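Anaphase-promoting complex subunit cut9 (Schizosaccharomyces pombe, PDB 2XPI) serves as a TPR-repeat subunit of the anaphase-promoting complex, the E3 ubiquitin ligase that controls progression through mitosis and G1, where it forms homodimers and binds hcn1. Local coordinates at residues L95-Y100 with Q125-T130; A231-F237 with Y275-L279; A426-T431 with F446-H451; T547-N551 with S576-S580. All blocks are in the same frame, centred on the assembly; numbering follows the deposited sequence.

Contact 1 of 4, residues L95-Y100 with Q125-T130; sequences LMQQQY and QVYCCT
Tyr100 turns one face of its ring to Cys129, whose CB sits above it, 3.9 Å from the ring centroid and 28° off the normal, a CH-pi contact. The Cys129 sulfur is placed differently: its approach to the same ring is oblique, with SG 4.9 Å from the centroid, a sulfur-aromatic contact secondary to that of CB. Gln98 CA lies over the opposite face, leaving the ring sandwiched between its own helix-ending turn and helix 117-129. With CG anti to the carbonyl carbon (chi1 -63°), the ring extends across the cysteine toward Leu95.

Beside the tyrosine, Leu95 CD2 reaches Cys129 SG at 4.0 Å, and its CG meets Val126 CG2 at 4.0 Å where the two side chains cross at a slant. Val126 divides its branches, CG2 facing the leucine and CG1 touching the backbone O of Tyr100 at 3.7 Å. Thr130 OG1 comes beside Tyr100 CB at 3.9 Å, their side chains running opposite ways.

The turn between Leu95 and Tyr100 is a Schellman motif: Gln98, with positive phi, is its C-prime residue and donates its N to Leu95 O at 2.7 Å. That reversal brings an aliphatic residue and a ring to bear on one side of helix 117-129, joining TPR 1 to TPR 2. On the same turn, Gln99 NE2 is hydrogen-bonded to Ser201 OG of the second subunit, consistent with the role of these repeats in homodimerization. Between the segments, the chemistry is that of methyl groups, sulfur and a ring face, so the fit depends on shape and dispersion more than on directional polar bonds.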
# COMPACT_ATOMS: atom_id res chain seq x y z
N LEU A 95 13.64 7.73 -7.23
CA LEU A 95 12.21 7.60 -7.40
C LEU A 95 11.93 6.46 -8.37
O LEU A 95 11.28 5.48 -8.03
CB LEU A 95 11.71 8.89 -8.04
CG LEU A 95 10.54 9.65 -7.44
CD1 LEU A 95 10.10 10.76 -8.42
CD2 LEU A 95 9.42 8.70 -7.14
N MET A 96 12.44 6.62 -9.58
CA MET A 96 12.21 5.68 -10.65
C MET A 96 12.60 4.28 -10.23
O MET A 96 12.02 3.32 -10.69
CB MET A 96 13.04 6.11 -11.86
CG MET A 96 12.26 6.44 -13.12
SD MET A 96 11.31 7.96 -13.14
CE MET A 96 9.92 7.46 -12.16
N GLN A 97 13.60 4.16 -9.37
CA GLN A 97 14.08 2.85 -8.96
C GLN A 97 13.46 2.40 -7.65
O GLN A 97 13.84 1.36 -7.10
CB GLN A 97 15.59 2.84 -8.84
CG GLN A 97 16.33 3.02 -10.15
CD GLN A 97 17.75 2.51 -10.04
OE1 GLN A 97 18.72 3.22 -10.31
NE2 GLN A 97 17.87 1.27 -9.59
N GLN A 98 12.51 3.20 -7.16
CA GLN A 98 11.76 2.85 -5.95
C GLN A 98 12.68 2.67 -4.77
O GLN A 98 12.43 1.86 -3.88
CB GLN A 98 10.93 1.59 -6.16
CG GLN A 98 10.04 1.68 -7.37
CD GLN A 98 9.27 0.41 -7.63
OE1 GLN A 98 8.18 0.21 -7.10
NE2 GLN A 98 9.84 -0.47 -8.46
N GLN A 99 13.76 3.44 -4.78
CA GLN A 99 14.61 3.57 -3.63
C GLN A 99 14.20 4.87 -2.97
O GLN A 99 14.73 5.93 -3.26
CB GLN A 99 16.05 3.58 -4.08
CG GLN A 99 16.47 2.20 -4.60
CD GLN A 99 17.86 2.17 -5.22
OE1 GLN A 99 18.71 3.02 -4.95
NE2 GLN A 99 18.09 1.16 -6.05
N TYR A 100 13.20 4.77 -2.09
CA TYR A 100 12.49 5.93 -1.58
C TYR A 100 13.18 6.62 -0.39
O TYR A 100 12.99 7.83 -0.18
CB TYR A 100 11.05 5.56 -1.21
CG TYR A 100 10.25 5.12 -2.40
CD1 TYR A 100 10.24 5.88 -3.55
CD2 TYR A 100 9.51 3.93 -2.39
CE1 TYR A 100 9.51 5.50 -4.66
CE2 TYR A 100 8.78 3.53 -3.51
CZ TYR A 100 8.78 4.33 -4.63
OH TYR A 100 8.08 3.98 -5.77
N GLN A 125 6.17 13.97 -4.29
CA GLN A 125 5.95 12.74 -5.05
C GLN A 125 6.46 11.52 -4.32
O GLN A 125 5.79 10.48 -4.25
CB GLN A 125 6.68 12.80 -6.38
CG GLN A 125 5.84 13.26 -7.53
CD GLN A 125 4.90 12.18 -7.97
OE1 GLN A 125 5.10 11.54 -9.00
NE2 GLN A 125 3.87 11.95 -7.18
N VAL A 126 7.67 11.66 -3.78
CA VAL A 126 8.30 10.57 -3.05
C VAL A 126 7.41 10.17 -1.88
O VAL A 126 7.12 8.99 -1.67
CB VAL A 126 9.75 10.97 -2.58
CG1 VAL A 126 10.38 9.86 -1.78
CG2 VAL A 126 10.64 11.34 -3.78
N TYR A 127 6.95 11.15 -1.12
CA TYR A 127 6.09 10.85 0.02
C TYR A 127 4.83 10.11 -0.41
O TYR A 127 4.36 9.25 0.32
CB TYR A 127 5.70 12.12 0.77
CG TYR A 127 6.85 12.85 1.41
CD1 TYR A 127 8.08 12.21 1.61
CD2 TYR A 127 6.73 14.16 1.83
CE1 TYR A 127 9.15 12.87 2.19
CE2 TYR A 127 7.78 14.83 2.41
CZ TYR A 127 8.99 14.17 2.59
OH TYR A 127 10.04 14.83 3.19
N CYS A 128 4.29 10.45 -1.57
CA CYS A 128 3.08 9.78 -2.06
C CYS A 128 3.33 8.34 -2.41
O CYS A 128 2.44 7.49 -2.24
CB CYS A 128 2.53 10.47 -3.29
SG CYS A 128 1.57 11.92 -2.92
N CYS A 129 4.52 8.05 -2.92
CA CYS A 129 4.90 6.68 -3.23
C CYS A 129 5.05 5.84 -1.98
O CYS A 129 4.99 4.63 -2.02
CB CYS A 129 6.19 6.64 -4.04
SG CYS A 129 5.99 7.40 -5.66
N THR A 130 5.23 6.52 -0.86
CA THR A 130 5.46 5.87 0.42
C THR A 130 4.14 5.82 1.17
O THR A 130 4.07 5.30 2.29
CB THR A 130 6.47 6.70 1.23
OG1 THR A 130 7.77 6.53 0.66
CG2 THR A 130 6.52 6.27 2.67

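Contact 2 of 4, residues A231-F237 with Y275-L279; sequences AKCYEAF and YMLKL
Tyr275 lays its ring face-to-face on that of Phe237, centroids 4.5 Å apart and planes at 22°, and spends its hydroxyl on the backbone: OH donates to Ala231 O at 2.8 Å, the hydroxyl lying almost in line with the carbonyl bond (163°). A tyrosine suits the place because its ring serves the stack while its hydroxyl satisfies a buried carbonyl. The edge of the Tyr234 ring comes in beside it, CD1 lying 3.9 Å from Tyr275 CE2. A leucine in place of Tyr275 would probably leave Ala231 O without its donor and Phe237 without its stacking partner.

Next come the residues that border Phe237. With its CG anti to the backbone N (chi1 -170°), the ring points its edge at Lys278 and Leu279: CE2 is 3.7 Å from Lys278 CG, and CZ is 3.8 Å from Leu279 CD1. The lysine lends only its aliphatic part here, since NZ forms a salt bridge with Asp306. A type I turn from Met276 to Leu279 presents both residues to the ring.

Farther out, Tyr234 stacks on Phe105 of the second subunit, and Tyr275 packs on Trp90 of that same subunit. Within the chain the contact joins the start of helix 234-242, in TPR 5, to the C-terminal part of helix 268-276, in TPR 6, with Leu227 of helix 216-229 packed on Phe237 and helix 248-257 against Leu279.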
# COMPACT_ATOMS: atom_id res chain seq x y z
N ALA A 231 -7.55 14.70 -24.80
CA ALA A 231 -7.99 13.37 -25.15
C ALA A 231 -7.18 12.27 -24.49
O ALA A 231 -7.56 11.11 -24.55
CB ALA A 231 -7.96 13.19 -26.66
N LYS A 232 -6.05 12.62 -23.87
CA LYS A 232 -5.16 11.61 -23.30
C LYS A 232 -5.55 11.23 -21.87
O LYS A 232 -5.06 10.25 -21.32
CB LYS A 232 -3.68 12.00 -23.40
CG LYS A 232 -3.20 12.20 -24.83
CD LYS A 232 -1.67 12.33 -24.95
CE LYS A 232 -1.08 13.38 -24.01
NZ LYS A 232 -1.69 14.71 -24.20
N CYS A 233 -6.45 12.00 -21.27
CA CYS A 233 -6.96 11.66 -19.94
C CYS A 233 -7.86 10.41 -19.92
O CYS A 233 -9.07 10.48 -19.68
CB CYS A 233 -7.68 12.84 -19.32
SG CYS A 233 -7.83 12.62 -17.59
N TYR A 234 -7.25 9.27 -20.15
CA TYR A 234 -7.95 8.02 -20.13
C TYR A 234 -8.44 7.58 -18.73
O TYR A 234 -9.32 6.73 -18.65
CB TYR A 234 -7.08 6.96 -20.81
CG TYR A 234 -7.59 5.55 -20.74
CD1 TYR A 234 -8.16 4.94 -21.84
CD2 TYR A 234 -7.46 4.81 -19.57
CE1 TYR A 234 -8.61 3.63 -21.78
CE2 TYR A 234 -7.89 3.52 -19.50
CZ TYR A 234 -8.48 2.93 -20.59
OH TYR A 234 -8.92 1.62 -20.48
N GLU A 235 -7.91 8.12 -17.63
CA GLU A 235 -8.43 7.75 -16.31
C GLU A 235 -9.87 8.23 -16.21
O GLU A 235 -10.69 7.58 -15.56
CB GLU A 235 -7.67 8.36 -15.11
CG GLU A 235 -6.29 7.81 -14.79
CD GLU A 235 -6.23 6.40 -14.22
OE1 GLU A 235 -6.92 6.05 -13.24
OE2 GLU A 235 -5.40 5.64 -14.73
N ALA A 236 -10.15 9.39 -16.82
CA ALA A 236 -11.50 9.93 -16.89
C ALA A 236 -12.45 9.06 -17.73
O ALA A 236 -13.51 8.66 -17.27
CB ALA A 236 -11.46 11.33 -17.46
N PHE A 237 -12.05 8.78 -18.97
CA PHE A 237 -12.75 7.88 -19.88
C PHE A 237 -13.05 6.56 -19.18
O PHE A 237 -14.18 6.06 -19.21
CB PHE A 237 -11.86 7.61 -21.09
CG PHE A 237 -12.54 6.90 -22.21
CD1 PHE A 237 -13.70 7.41 -22.77
CD2 PHE A 237 -12.02 5.73 -22.73
CE1 PHE A 237 -14.35 6.75 -23.81
CE2 PHE A 237 -12.65 5.07 -23.77
CZ PHE A 237 -13.82 5.58 -24.31
N TYR A 275 -10.29 4.27 -28.69
CA TYR A 275 -11.41 4.61 -27.81
C TYR A 275 -12.71 3.93 -28.26
O TYR A 275 -13.43 3.35 -27.46
CB TYR A 275 -11.58 6.13 -27.72
CG TYR A 275 -10.57 6.76 -26.78
CD1 TYR A 275 -10.59 8.12 -26.51
CD2 TYR A 275 -9.60 5.98 -26.17
CE1 TYR A 275 -9.68 8.67 -25.63
CE2 TYR A 275 -8.69 6.52 -25.32
CZ TYR A 275 -8.73 7.87 -25.05
OH TYR A 275 -7.79 8.39 -24.18
N MET A 276 -12.99 3.98 -29.55
CA MET A 276 -14.16 3.33 -30.09
C MET A 276 -14.22 1.83 -29.74
O MET A 276 -15.29 1.27 -29.60
CB MET A 276 -14.27 3.59 -31.60
CG MET A 276 -14.63 5.05 -31.93
SD MET A 276 -14.56 5.49 -33.68
CE MET A 276 -14.25 3.86 -34.29
N LEU A 277 -13.06 1.20 -29.58
CA LEU A 277 -13.04 -0.21 -29.20
C LEU A 277 -13.62 -0.45 -27.81
O LEU A 277 -13.97 -1.58 -27.47
CB LEU A 277 -11.63 -0.79 -29.22
CG LEU A 277 -10.85 -0.92 -30.52
CD1 LEU A 277 -9.69 -1.86 -30.27
CD2 LEU A 277 -11.72 -1.44 -31.66
N LYS A 278 -13.70 0.60 -26.99
CA LYS A 278 -14.23 0.49 -25.63
C LYS A 278 -15.75 0.56 -25.58
O LYS A 278 -16.36 0.34 -24.53
CB LYS A 278 -13.65 1.60 -24.74
CG LYS A 278 -12.17 1.48 -24.47
CD LYS A 278 -11.84 0.03 -24.13
CE LYS A 278 -10.44 -0.14 -23.57
NZ LYS A 278 -10.30 -1.51 -22.99
N LEU A 279 -16.36 0.85 -26.73
CA LEU A 279 -17.71 1.37 -26.79
C LEU A 279 -18.77 0.34 -27.15
O LEU A 279 -18.47 -0.83 -27.36
CB LEU A 279 -17.77 2.48 -27.83
CG LEU A 279 -17.57 3.91 -27.34
CD1 LEU A 279 -16.90 3.99 -25.98
CD2 LEU A 279 -16.82 4.68 -28.40

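Contact 3 of 4, residues A426-T431 with F446-H451; sequences AISAYT and FLGMQH
Ile427 and Tyr430 pack against Phe446, Leu447 and Gln450 where two antiparallel helices of the TPR array meet, the last of TPR 10 and the first of TPR 11; the axes of these short segments approach to 9.9 Å, their N-to-C directions 167° apart.

The CH-pi contacts are two. Phe446 CB sits over the Tyr430 face, 3.5 Å from the centroid, while the phenyl ring itself stays oblique to the tyrosine. Ile427 CD1 lies over one face of the His451 ring, 4.0 Å from its centroid.

Apolar contacts fill the rest. Leu447 CD1 touches both Tyr430 CB and Thr431 CG2, a branched side chain suited to the groove. Gln450 contributes its aliphatic stem, CG lying near Ile427 CG1 and Ala426 CB.

The polar end of Tyr430 is engaged by another chain: its OH is hydrogen-bonded to a basic side chain of another protein, consistent with hcn1 binding by these repeats. An alanine at Tyr430 would be likely to strip Phe446 CB of its ring face and leave that basic group without its mate.

Thr431 places CG2 anti to its carbonyl carbon, 3.6 Å from Leu447 CD1.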
# COMPACT_ATOMS: atom_id res chain seq x y z
N ALA A 426 -35.97 -10.54 -8.91
CA ALA A 426 -35.32 -10.72 -10.20
C ALA A 426 -35.43 -9.43 -10.98
O ALA A 426 -34.43 -8.94 -11.53
CB ALA A 426 -35.94 -11.84 -10.96
N ILE A 427 -36.64 -8.87 -11.00
CA ILE A 427 -36.89 -7.56 -11.61
C ILE A 427 -36.08 -6.37 -11.01
O ILE A 427 -35.65 -5.50 -11.76
CB ILE A 427 -38.42 -7.27 -11.68
CG1 ILE A 427 -39.04 -8.18 -12.74
CG2 ILE A 427 -38.70 -5.77 -11.96
CD1 ILE A 427 -40.46 -8.61 -12.44
N SER A 428 -35.89 -6.32 -9.69
CA SER A 428 -34.95 -5.35 -9.12
C SER A 428 -33.56 -5.50 -9.72
O SER A 428 -33.01 -4.55 -10.27
CB SER A 428 -34.82 -5.52 -7.61
OG SER A 428 -36.02 -5.19 -6.96
N ALA A 429 -33.00 -6.69 -9.61
CA ALA A 429 -31.67 -6.95 -10.12
C ALA A 429 -31.57 -6.64 -11.61
O ALA A 429 -30.59 -6.03 -12.02
CB ALA A 429 -31.22 -8.38 -9.80
N TYR A 430 -32.55 -7.04 -12.42
CA TYR A 430 -32.50 -6.76 -13.87
C TYR A 430 -32.62 -5.27 -14.17
O TYR A 430 -32.09 -4.79 -15.16
CB TYR A 430 -33.60 -7.48 -14.66
CG TYR A 430 -33.41 -8.95 -14.86
CD1 TYR A 430 -32.20 -9.47 -15.32
CD2 TYR A 430 -34.45 -9.84 -14.60
CE1 TYR A 430 -32.04 -10.85 -15.49
CE2 TYR A 430 -34.31 -11.20 -14.78
CZ TYR A 430 -33.11 -11.70 -15.22
OH TYR A 430 -33.00 -13.05 -15.38
N THR A 431 -33.37 -4.54 -13.35
CA THR A 431 -33.48 -3.12 -13.61
C THR A 431 -32.22 -2.40 -13.14
O THR A 431 -31.70 -1.56 -13.87
CB THR A 431 -34.78 -2.47 -13.10
OG1 THR A 431 -34.80 -2.51 -11.68
CG2 THR A 431 -36.00 -3.22 -13.61
N PHE A 446 -34.61 -9.78 -20.61
CA PHE A 446 -34.83 -10.48 -19.36
C PHE A 446 -36.01 -9.89 -18.59
O PHE A 446 -36.82 -10.62 -18.01
CB PHE A 446 -33.56 -10.47 -18.52
CG PHE A 446 -32.36 -11.11 -19.20
CD1 PHE A 446 -32.53 -12.14 -20.09
CD2 PHE A 446 -31.07 -10.68 -18.92
CE1 PHE A 446 -31.42 -12.73 -20.71
CE2 PHE A 446 -29.96 -11.27 -19.54
CZ PHE A 446 -30.13 -12.29 -20.43
N LEU A 447 -36.10 -8.57 -18.56
CA LEU A 447 -37.25 -7.92 -17.95
C LEU A 447 -38.55 -8.41 -18.61
O LEU A 447 -39.54 -8.64 -17.93
CB LEU A 447 -37.15 -6.39 -18.06
CG LEU A 447 -36.65 -5.49 -16.91
CD1 LEU A 447 -36.64 -6.21 -15.58
CD2 LEU A 447 -35.28 -4.90 -17.22
N GLY A 448 -38.55 -8.56 -19.93
CA GLY A 448 -39.71 -9.06 -20.64
C GLY A 448 -40.10 -10.47 -20.21
O GLY A 448 -41.27 -10.73 -19.92
N MET A 449 -39.12 -11.37 -20.15
CA MET A 449 -39.33 -12.76 -19.80
C MET A 449 -39.85 -12.93 -18.39
O MET A 449 -40.66 -13.82 -18.11
CB MET A 449 -38.04 -13.55 -19.95
CG MET A 449 -37.53 -13.60 -21.40
SD MET A 449 -35.89 -14.34 -21.44
CE MET A 449 -36.32 -15.89 -20.64
N GLN A 450 -39.36 -12.08 -17.51
CA GLN A 450 -39.75 -12.14 -16.12
C GLN A 450 -41.16 -11.59 -15.95
O GLN A 450 -41.93 -12.09 -15.12
CB GLN A 450 -38.74 -11.37 -15.27
CG GLN A 450 -38.64 -11.86 -13.86
CD GLN A 450 -38.26 -13.31 -13.81
OE1 GLN A 450 -38.79 -14.08 -13.01
NE2 GLN A 450 -37.36 -13.71 -14.68
N HIS A 451 -41.52 -10.56 -16.74
CA HIS A 451 -42.88 -10.02 -16.69
C HIS A 451 -43.91 -10.94 -17.35
O HIS A 451 -45.09 -10.92 -16.99
CB HIS A 451 -42.94 -8.61 -17.26
CG HIS A 451 -42.52 -7.55 -16.28
ND1 HIS A 451 -43.25 -7.25 -15.15
CD2 HIS A 451 -41.44 -6.74 -16.25
CE1 HIS A 451 -42.64 -6.30 -14.47
NE2 HIS A 451 -41.54 -5.97 -15.12

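Contact 4 of 4, residues T547-N551 with S576-S580; sequences TNDAN and SLAIS
TPR 14 is a helical hairpin, and its open end is drawn together where Ala550, where the chain enters helix 550-562, meets Ser576, Ile579 and Ser580 at the end of helix 566-579. The backbones come very near each other, the CA atoms of Ala550 and Ser576 being 4.2 Å apart. Small residues fit such closeness: the alanine offers just a methyl and the serine a short hydroxymethyl.

Ala550 CB is the main apolar contact. It touches Ile579 CB at 3.9 Å, with CG2 of the same isoleucine nearly as near, and meets Ser580 OG at 3.8 Å. Ile579 lies alongside the chain leading into the helix; its CG2 also approaches Asn548 O at 4.3 Å, so the branched side chain lies against the residues leading into the helix. Where the later helix stops, Ser580 N still bonds back to Ser576 O at 2.9 Å, which holds the serine close to the alanine methyl.

On the polar side, Ser576 places OG anti to its carbonyl carbon (chi1 -70°), 2.8 Å from Ala550 O. Thr554 OG1 is hydrogen-bonded both to Ser576 OG and to Ala550 O, gathering the three polar atoms into one small cluster. Next to Ala550, Asn551 OD1 is hydrogen-bonded to the backbone of another protein's chain. Close approach through alanine and serine is in keeping with the tightly packed antiparallel helix pair of a tetratricopeptide repeat.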
# COMPACT_ATOMS: atom_id res chain seq x y z
N THR A 547 -34.11 -35.05 -23.48
CA THR A 547 -34.40 -36.47 -23.26
C THR A 547 -35.67 -36.74 -22.44
O THR A 547 -36.48 -37.58 -22.84
CB THR A 547 -33.20 -37.20 -22.62
OG1 THR A 547 -32.20 -37.43 -23.62
CG2 THR A 547 -33.64 -38.54 -22.04
N ASN A 548 -35.85 -36.03 -21.33
CA ASN A 548 -36.94 -36.37 -20.40
C ASN A 548 -37.93 -35.23 -20.08
O ASN A 548 -37.83 -34.59 -19.03
CB ASN A 548 -36.37 -36.90 -19.09
CG ASN A 548 -35.82 -35.80 -18.20
OD1 ASN A 548 -35.03 -34.97 -18.64
ND2 ASN A 548 -36.27 -35.76 -16.94
N ASP A 549 -38.90 -35.00 -20.96
CA ASP A 549 -39.90 -33.99 -20.65
C ASP A 549 -41.31 -34.54 -20.67
O ASP A 549 -41.80 -35.01 -21.70
CB ASP A 549 -39.76 -32.78 -21.57
CG ASP A 549 -40.10 -31.48 -20.87
OD1 ASP A 549 -41.07 -30.81 -21.28
OD2 ASP A 549 -39.41 -31.14 -19.88
N ALA A 550 -41.97 -34.49 -19.52
CA ALA A 550 -43.31 -35.03 -19.40
C ALA A 550 -44.30 -34.14 -20.11
O ALA A 550 -45.26 -34.62 -20.71
CB ALA A 550 -43.69 -35.19 -17.94
N ASN A 551 -44.08 -32.83 -20.06
CA ASN A 551 -45.04 -31.95 -20.69
C ASN A 551 -45.11 -32.03 -22.22
O ASN A 551 -46.19 -31.87 -22.78
CB ASN A 551 -44.91 -30.50 -20.21
CG ASN A 551 -46.07 -29.63 -20.68
OD1 ASN A 551 -46.06 -29.11 -21.81
ND2 ASN A 551 -47.10 -29.50 -19.84
N SER A 576 -45.28 -39.71 -19.89
CA SER A 576 -45.46 -38.57 -19.00
C SER A 576 -45.57 -39.02 -17.56
O SER A 576 -44.77 -38.65 -16.72
CB SER A 576 -46.72 -37.78 -19.36
OG SER A 576 -46.58 -37.10 -20.59
N LEU A 577 -46.59 -39.84 -17.30
CA LEU A 577 -46.88 -40.34 -15.96
C LEU A 577 -45.74 -41.14 -15.35
O LEU A 577 -45.76 -41.46 -14.17
CB LEU A 577 -48.15 -41.19 -15.99
CG LEU A 577 -49.37 -40.37 -16.39
CD1 LEU A 577 -50.60 -41.25 -16.58
CD2 LEU A 577 -49.62 -39.27 -15.36
N ALA A 578 -44.74 -41.45 -16.17
CA ALA A 578 -43.56 -42.14 -15.66
C ALA A 578 -42.51 -41.11 -15.24
O ALA A 578 -41.84 -41.29 -14.23
CB ALA A 578 -43.01 -43.08 -16.70
N ILE A 579 -42.39 -40.03 -16.00
CA ILE A 579 -41.47 -38.96 -15.64
C ILE A 579 -42.00 -38.16 -14.44
O ILE A 579 -41.23 -37.63 -13.66
CB ILE A 579 -41.20 -38.02 -16.84
CG1 ILE A 579 -40.44 -38.77 -17.94
CG2 ILE A 579 -40.42 -36.79 -16.39
CD1 ILE A 579 -41.08 -38.68 -19.31
N SER A 580 -43.32 -38.11 -14.32
CA SER A 580 -43.98 -37.48 -13.17
C SER A 580 -45.37 -38.06 -13.01
O SER A 580 -46.33 -37.60 -13.63
CB SER A 580 -44.06 -35.97 -13.37
OG SER A 580 -44.94 -35.64 -14.43

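Overall arrangement
From the N terminus the four contacts follow in series; none nests in or crosses another. Contact 1 closes a loop of 24 residues that takes in most of helix 100-114 and the start of helix 117-129 and joins TPR 1 to TPR 2. Contact 2 closes a longer one, 37 residues, between TPR 5 and TPR 6; its centre lies about 28 Å from that of contact 1, and both touch the second subunit. Contact 3 spans 14 residues between TPR 10 and TPR 11, beyond the chain's centre, and contact 4 closes the hairpin of TPR 14, about 29 Å farther between centres. Contacts 1 and 4, about 69 Å apart, mark the two ends of the superhelix.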